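Local structure of ancylostoma secreted protein 1 (Necator americanus, 3NT8) at residues N68-S73 with E156-G161; Q193-G198 with G212-G217. The protein probably takes part in the transition of infective hookworm larvae to parasitism, as a secreted protein built around two CAP domains. One frame throughout, in Å; residues are numbered along the deposited sequence.

Contact 1: N68-S73 with E156-G161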
loop_
_atom_site.group_PDB
_atom_site.type_symbol
_atom_site.label_atom_id
_atom_site.label_comp_id
_atom_site.label_asym_id
_atom_site.label_seq_id
_atom_site.Cartn_x
_atom_site.Cartn_y
_atom_site.Cartn_z
ATOM N N ASN A 68 6.172 -9.277 -9.788
ATOM C CA ASN A 68 5.678 -9.385 -8.386
ATOM C C ASN A 68 4.151 -9.678 -8.280
ATOM O O ASN A 68 3.472 -9.204 -7.392
ATOM C CB ASN A 68 6.023 -8.090 -7.603
ATOM C CG ASN A 68 7.514 -7.785 -7.576
ATOM O OD1 ASN A 68 8.347 -8.689 -7.599
ATOM N ND2 ASN A 68 7.851 -6.524 -7.465
ATOM N N MET A 69 3.581 -10.427 -9.218
ATOM C CA MET A 69 2.172 -10.811 -9.092
ATOM C C MET A 69 2.089 -12.048 -8.264
ATOM O O MET A 69 2.535 -13.123 -8.700
ATOM C CB MET A 69 1.529 -11.059 -10.445
ATOM C CG MET A 69 0.069 -11.496 -10.370
ATOM S SD MET A 69 -1.090 -10.242 -9.772
ATOM C CE MET A 69 -1.132 -8.996 -11.061
ATOM N N TYR A 70 1.569 -11.903 -7.045
ATOM C CA TYR A 70 1.439 -13.029 -6.086
ATOM C C TYR A 70 0.209 -13.947 -6.286
ATOM O O TYR A 70 -0.914 -13.505 -6.618
ATOM C CB TYR A 70 1.566 -12.561 -4.613
ATOM C CG TYR A 70 2.994 -12.294 -4.208
ATOM C CD1 TYR A 70 3.673 -13.198 -3.378
ATOM C CD2 TYR A 70 3.707 -11.234 -4.754
ATOM C CE1 TYR A 70 4.973 -13.033 -3.060
ATOM C CE2 TYR A 70 5.041 -11.026 -4.410
ATOM C CZ TYR A 70 5.658 -11.901 -3.572
ATOM O OH TYR A 70 6.989 -11.656 -3.272
ATOM N N LYS A 71 0.473 -15.229 -6.128
ATOM C CA LYS A 71 -0.553 -16.265 -6.138
ATOM C C LYS A 71 -1.234 -16.128 -4.803
ATOM O O LYS A 71 -0.552 -15.956 -3.800
ATOM C CB LYS A 71 0.096 -17.627 -6.225
ATOM C CG LYS A 71 -0.874 -18.766 -6.407
ATOM C CD LYS A 71 -0.125 -20.093 -6.644
ATOM C CE LYS A 71 -1.192 -21.243 -6.933
ATOM N NZ LYS A 71 -0.612 -22.617 -6.914
ATOM N N LEU A 72 -2.553 -16.193 -4.796
ATOM C CA LEU A 72 -3.332 -16.230 -3.555
ATOM C C LEU A 72 -3.339 -17.602 -2.930
ATOM O O LEU A 72 -3.389 -18.613 -3.636
ATOM C CB LEU A 72 -4.803 -15.755 -3.846
ATOM C CG LEU A 72 -4.943 -14.366 -4.524
ATOM C CD1 LEU A 72 -6.412 -13.846 -4.742
ATOM C CD2 LEU A 72 -4.199 -13.349 -3.676
ATOM N N SER A 73 -3.287 -17.648 -1.607
ATOM C CA SER A 73 -3.574 -18.860 -0.840
ATOM C C SER A 73 -4.870 -18.676 -0.114
ATOM O O SER A 73 -5.225 -17.552 0.300
ATOM C CB SER A 73 -2.491 -19.071 0.197
ATOM O OG SER A 73 -1.271 -19.167 -0.492
ATOM N N GLU A 156 0.127 -7.265 -4.563
ATOM C CA GLU A 156 0.710 -7.561 -3.266
ATOM C C GLU A 156 -0.186 -8.411 -2.407
ATOM O O GLU A 156 0.243 -8.890 -1.360
ATOM C CB GLU A 156 1.042 -6.272 -2.456
ATOM C CG GLU A 156 1.924 -5.331 -3.136
ATOM C CD GLU A 156 2.362 -4.189 -2.222
ATOM O OE1 GLU A 156 2.670 -3.161 -2.836
ATOM O OE2 GLU A 156 2.349 -4.302 -0.944
ATOM N N THR A 157 -1.434 -8.577 -2.812
ATOM C CA THR A 157 -2.353 -9.494 -2.072
ATOM C C THR A 157 -1.828 -10.917 -2.117
ATOM O O THR A 157 -1.390 -11.378 -3.147
ATOM C CB THR A 157 -3.770 -9.436 -2.664
ATOM O OG1 THR A 157 -4.201 -8.070 -2.580
ATOM C CG2 THR A 157 -4.745 -10.274 -1.891
ATOM N N THR A 158 -1.880 -11.602 -0.991
ATOM C CA THR A 158 -1.441 -12.978 -0.888
ATOM C C THR A 158 -2.543 -13.913 -0.325
ATOM O O THR A 158 -2.455 -15.141 -0.477
ATOM C CB THR A 158 -0.239 -13.059 0.078
ATOM O OG1 THR A 158 -0.616 -12.485 1.339
ATOM C CG2 THR A 158 0.989 -12.292 -0.508
ATOM N N LYS A 159 -3.549 -13.353 0.361
ATOM C CA LYS A 159 -4.563 -14.218 1.012
ATOM C C LYS A 159 -5.997 -13.940 0.554
ATOM O O LYS A 159 -6.382 -12.780 0.326
ATOM C CB LYS A 159 -4.488 -14.130 2.528
ATOM C CG LYS A 159 -3.348 -14.920 3.179
ATOM C CD LYS A 159 -3.524 -15.176 4.703
ATOM C CE LYS A 159 -3.137 -14.023 5.607
ATOM N NZ LYS A 159 -1.654 -13.794 5.716
ATOM N N LEU A 160 -6.785 -15.012 0.442
ATOM C CA LEU A 160 -8.131 -14.949 -0.112
ATOM C C LEU A 160 -9.121 -15.658 0.825
ATOM O O LEU A 160 -8.791 -16.723 1.355
ATOM C CB LEU A 160 -8.173 -15.654 -1.479
ATOM C CG LEU A 160 -9.558 -15.711 -2.130
ATOM C CD1 LEU A 160 -10.053 -14.337 -2.432
ATOM C CD2 LEU A 160 -9.637 -16.615 -3.386
ATOM N N GLY A 161 -10.320 -15.088 1.008
ATOM C CA GLY A 161 -11.391 -15.774 1.746
ATOM C C GLY A 161 -12.748 -15.492 1.133
ATOM O O GLY A 161 -13.163 -14.327 1.047
HETATM O O HOH W 1 0.020 -16.679 0.099
#

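Contact 2: Q193-G198 with G212-G217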
loop_
_atom_site.group_PDB
_atom_site.type_symbol
_atom_site.label_atom_id
_atom_site.label_comp_id
_atom_site.label_asym_id
_atom_site.label_seq_id
_atom_site.Cartn_x
_atom_site.Cartn_y
_atom_site.Cartn_z
ATOM N N GLN A 193 8.187 -8.058 -16.764
ATOM C CA GLN A 193 8.053 -9.494 -16.985
ATOM C C GLN A 193 7.648 -10.245 -15.704
ATOM O O GLN A 193 8.106 -9.949 -14.623
ATOM C CB GLN A 193 9.375 -10.075 -17.484
ATOM C CG GLN A 193 9.256 -11.437 -18.173
ATOM C CD GLN A 193 10.614 -12.064 -18.496
ATOM O OE1 GLN A 193 11.659 -11.727 -17.885
ATOM N NE2 GLN A 193 10.608 -12.991 -19.446
ATOM N N ALA A 194 6.836 -11.278 -15.878
ATOM C CA ALA A 194 6.443 -12.151 -14.796
ATOM C C ALA A 194 7.669 -12.891 -14.278
ATOM O O ALA A 194 8.621 -13.094 -15.031
ATOM C CB ALA A 194 5.416 -13.123 -15.291
ATOM N N CYS A 195 7.636 -13.302 -13.013
ATOM C CA CYS A 195 8.778 -13.920 -12.408
ATOM C C CYS A 195 9.208 -15.190 -13.122
ATOM O O CYS A 195 8.356 -15.961 -13.641
ATOM C CB CYS A 195 8.543 -14.203 -10.910
ATOM S SG CYS A 195 7.289 -15.525 -10.547
ATOM N N GLN A 196 10.531 -15.403 -13.111
ATOM C CA GLN A 196 11.162 -16.566 -13.698
ATOM C C GLN A 196 11.639 -17.486 -12.601
ATOM O O GLN A 196 11.470 -18.688 -12.685
ATOM C CB GLN A 196 12.319 -16.121 -14.607
ATOM C CG GLN A 196 11.875 -15.121 -15.711
ATOM C CD GLN A 196 10.770 -15.724 -16.615
ATOM O OE1 GLN A 196 10.967 -16.791 -17.229
ATOM N NE2 GLN A 196 9.615 -15.037 -16.702
ATOM N N THR A 197 12.256 -16.912 -11.577
ATOM C CA THR A 197 12.595 -17.630 -10.375
ATOM C C THR A 197 12.070 -16.812 -9.194
ATOM O O THR A 197 11.495 -15.735 -9.357
ATOM C CB THR A 197 14.130 -17.746 -10.186
ATOM O OG1 THR A 197 14.661 -16.425 -10.063
ATOM C CG2 THR A 197 14.804 -18.470 -11.384
ATOM N N GLY A 198 12.282 -17.330 -7.996
ATOM C CA GLY A 198 11.793 -16.671 -6.827
ATOM C C GLY A 198 12.609 -15.438 -6.493
ATOM O O GLY A 198 12.163 -14.572 -5.756
ATOM N N GLY A 212 5.164 -17.729 -13.413
ATOM C CA GLY A 212 4.830 -16.287 -13.465
ATOM C C GLY A 212 4.146 -15.692 -12.229
ATOM O O GLY A 212 3.913 -14.481 -12.163
ATOM N N LEU A 213 3.812 -16.537 -11.256
ATOM C CA LEU A 213 3.189 -16.046 -10.032
ATOM C C LEU A 213 4.158 -16.203 -8.899
ATOM O O LEU A 213 4.722 -17.293 -8.694
ATOM C CB LEU A 213 1.835 -16.752 -9.685
ATOM C CG LEU A 213 0.607 -16.492 -10.596
ATOM C CD1 LEU A 213 -0.621 -17.335 -10.189
ATOM C CD2 LEU A 213 0.278 -15.014 -10.648
ATOM N N CYS A 214 4.382 -15.106 -8.181
ATOM C CA CYS A 214 5.188 -15.175 -6.969
ATOM C C CYS A 214 4.464 -15.892 -5.860
ATOM O O CYS A 214 3.258 -15.826 -5.797
ATOM C CB CYS A 214 5.622 -13.764 -6.530
ATOM S SG CYS A 214 6.732 -13.030 -7.742
ATOM N N THR A 215 5.192 -16.572 -4.979
ATOM C CA THR A 215 4.570 -17.301 -3.893
ATOM C C THR A 215 5.193 -16.900 -2.539
ATOM O O THR A 215 6.364 -17.039 -2.353
ATOM C CB THR A 215 4.623 -18.855 -4.062
ATOM O OG1 THR A 215 5.972 -19.314 -4.013
ATOM C CG2 THR A 215 3.947 -19.289 -5.397
ATOM N N LYS A 216 4.372 -16.390 -1.627
ATOM C CA LYS A 216 4.830 -15.862 -0.383
ATOM C C LYS A 216 5.153 -17.023 0.543
ATOM O O LYS A 216 4.391 -17.961 0.653
ATOM C CB LYS A 216 3.746 -14.910 0.196
ATOM C CG LYS A 216 3.830 -14.547 1.696
ATOM C CD LYS A 216 4.819 -13.448 1.943
ATOM C CE LYS A 216 5.075 -13.221 3.436
ATOM N NZ LYS A 216 3.812 -12.740 4.066
ATOM N N GLY A 217 6.318 -16.944 1.177
ATOM C CA GLY A 217 6.707 -17.963 2.137
ATOM C C GLY A 217 6.159 -17.656 3.512
ATOM O O GLY A 217 5.351 -16.728 3.677
HETATM O O HOH W 2 4.913 -11.796 -11.456
HETATM O O HOH W 3 8.157 -18.568 -14.068
#

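Contact 1: N68-S73 with E156-G161
Backbone pairing at the edge of a sheet joins S73 to K159 here, at the start of two parallel strands, 73-74 and 159-167, of the first CAP domain, while L72 and Y70 pack against the turn that leads into the second strand. The register is held by two hydrogen bonds: S73 N reaches T158 O at 2.9 Å in a nearly straight bond (169° at the hydrogen), and L160 N returns to S73 O at 3.0 Å with more bend. T158 O is used heavily. It also accepts from a water that lies 2.9 Å from S73 OG, and the CA of L72 approaches it at 3.4 Å in a CA-H...O contact.

The two methyls of L72 go to different partners. CD2 touches T157 CG2 at 3.6 Å and sits close to T157 O as well, while CB and CD1 meet CB of L160. L72 chi1 of -55° puts CG beside its own backbone N, with the branch reaching the 156-161 backbone; R48 and H44 of helix 34-52 lie against L72 and L160 respectively. Y70 approaches differently: its CB rests on T157 O at 3.5 Å, and CD1 of the ring meets T158 CG2 obliquely, the two side chains running alongside in the same direction. The ring then leads away, its OH bonded to S207 OG and Y204 N and its ring edge-to-face with that of Y204. T158 OG1 is hydrogen-bonded to N178 ND2, and OD1 of the same asparagine accepts from K159 N. A short parallel edge strand beside the long strand 159-167, in a mixed sheet of order 1-3-4-2, belongs to the central sheet of the CAP fold.

Contact 2: Q193-G198 with G212-G217
C195 O is approached by two donors, a water at 2.6 Å that donates to it and the CA of G212 at 3.5 Å in a CA-H...O contact. The same water accepts from G212 N, so it spans the two backbones in the disulfide-rich module built on the hairpin 208-210/213-215. A second water donates to G212 O at 3.0 Å, with only a weak bond from C195 N. The polar link between the two backbones therefore runs mainly through water.

This small module carries two interleaved disulfides, C195-C209 and C201-C214, around its two-stranded antiparallel sheet. One sulfur of each meets here: C195 SG lies 3.8 Å from C214 SG, a packing contact between two different cystines. With chi1 at 69°, C195 SG is tucked between its own backbone N and carbonyl carbon, and from there it also meets the backbone carbonyl carbons of G212 and L213, the latter at 3.6 Å. A194 adds its methyl, CB, at 3.7 Å from G212 CA; A194 also touches A52 of helix 34-52. The positive phi of G212 (83°) accompanies its place in the turn of the hairpin.

Next to the contact, Q196 folds back over its own segment: NE2 donates to A194 O at 2.7 Å, arriving from above the carbonyl plane, 40° out of it.

Overall arrangement
Contact 1 closes before contact 2 opens along the chain, and their centres lie about 11 Å apart on the same side of the chain's centre. They are joined directly: M69 O and C214 N, 2.8 Å apart, and K71 N and C214 O, 2.9 Å apart, are probable hydrogen bonds, with the Y70 ring packed on CB of C214. The 68-73 segment thus pairs with strand 159-167 at its S73 end and with strand 213-215 through M69 and K71. Helix 34-52 touches side chains of both contacts, and K71 NZ forms a salt bridge with E210. In this way the disulfide-rich module that lies in the chain between the sheets of the two CAP domains is docked onto the first domain.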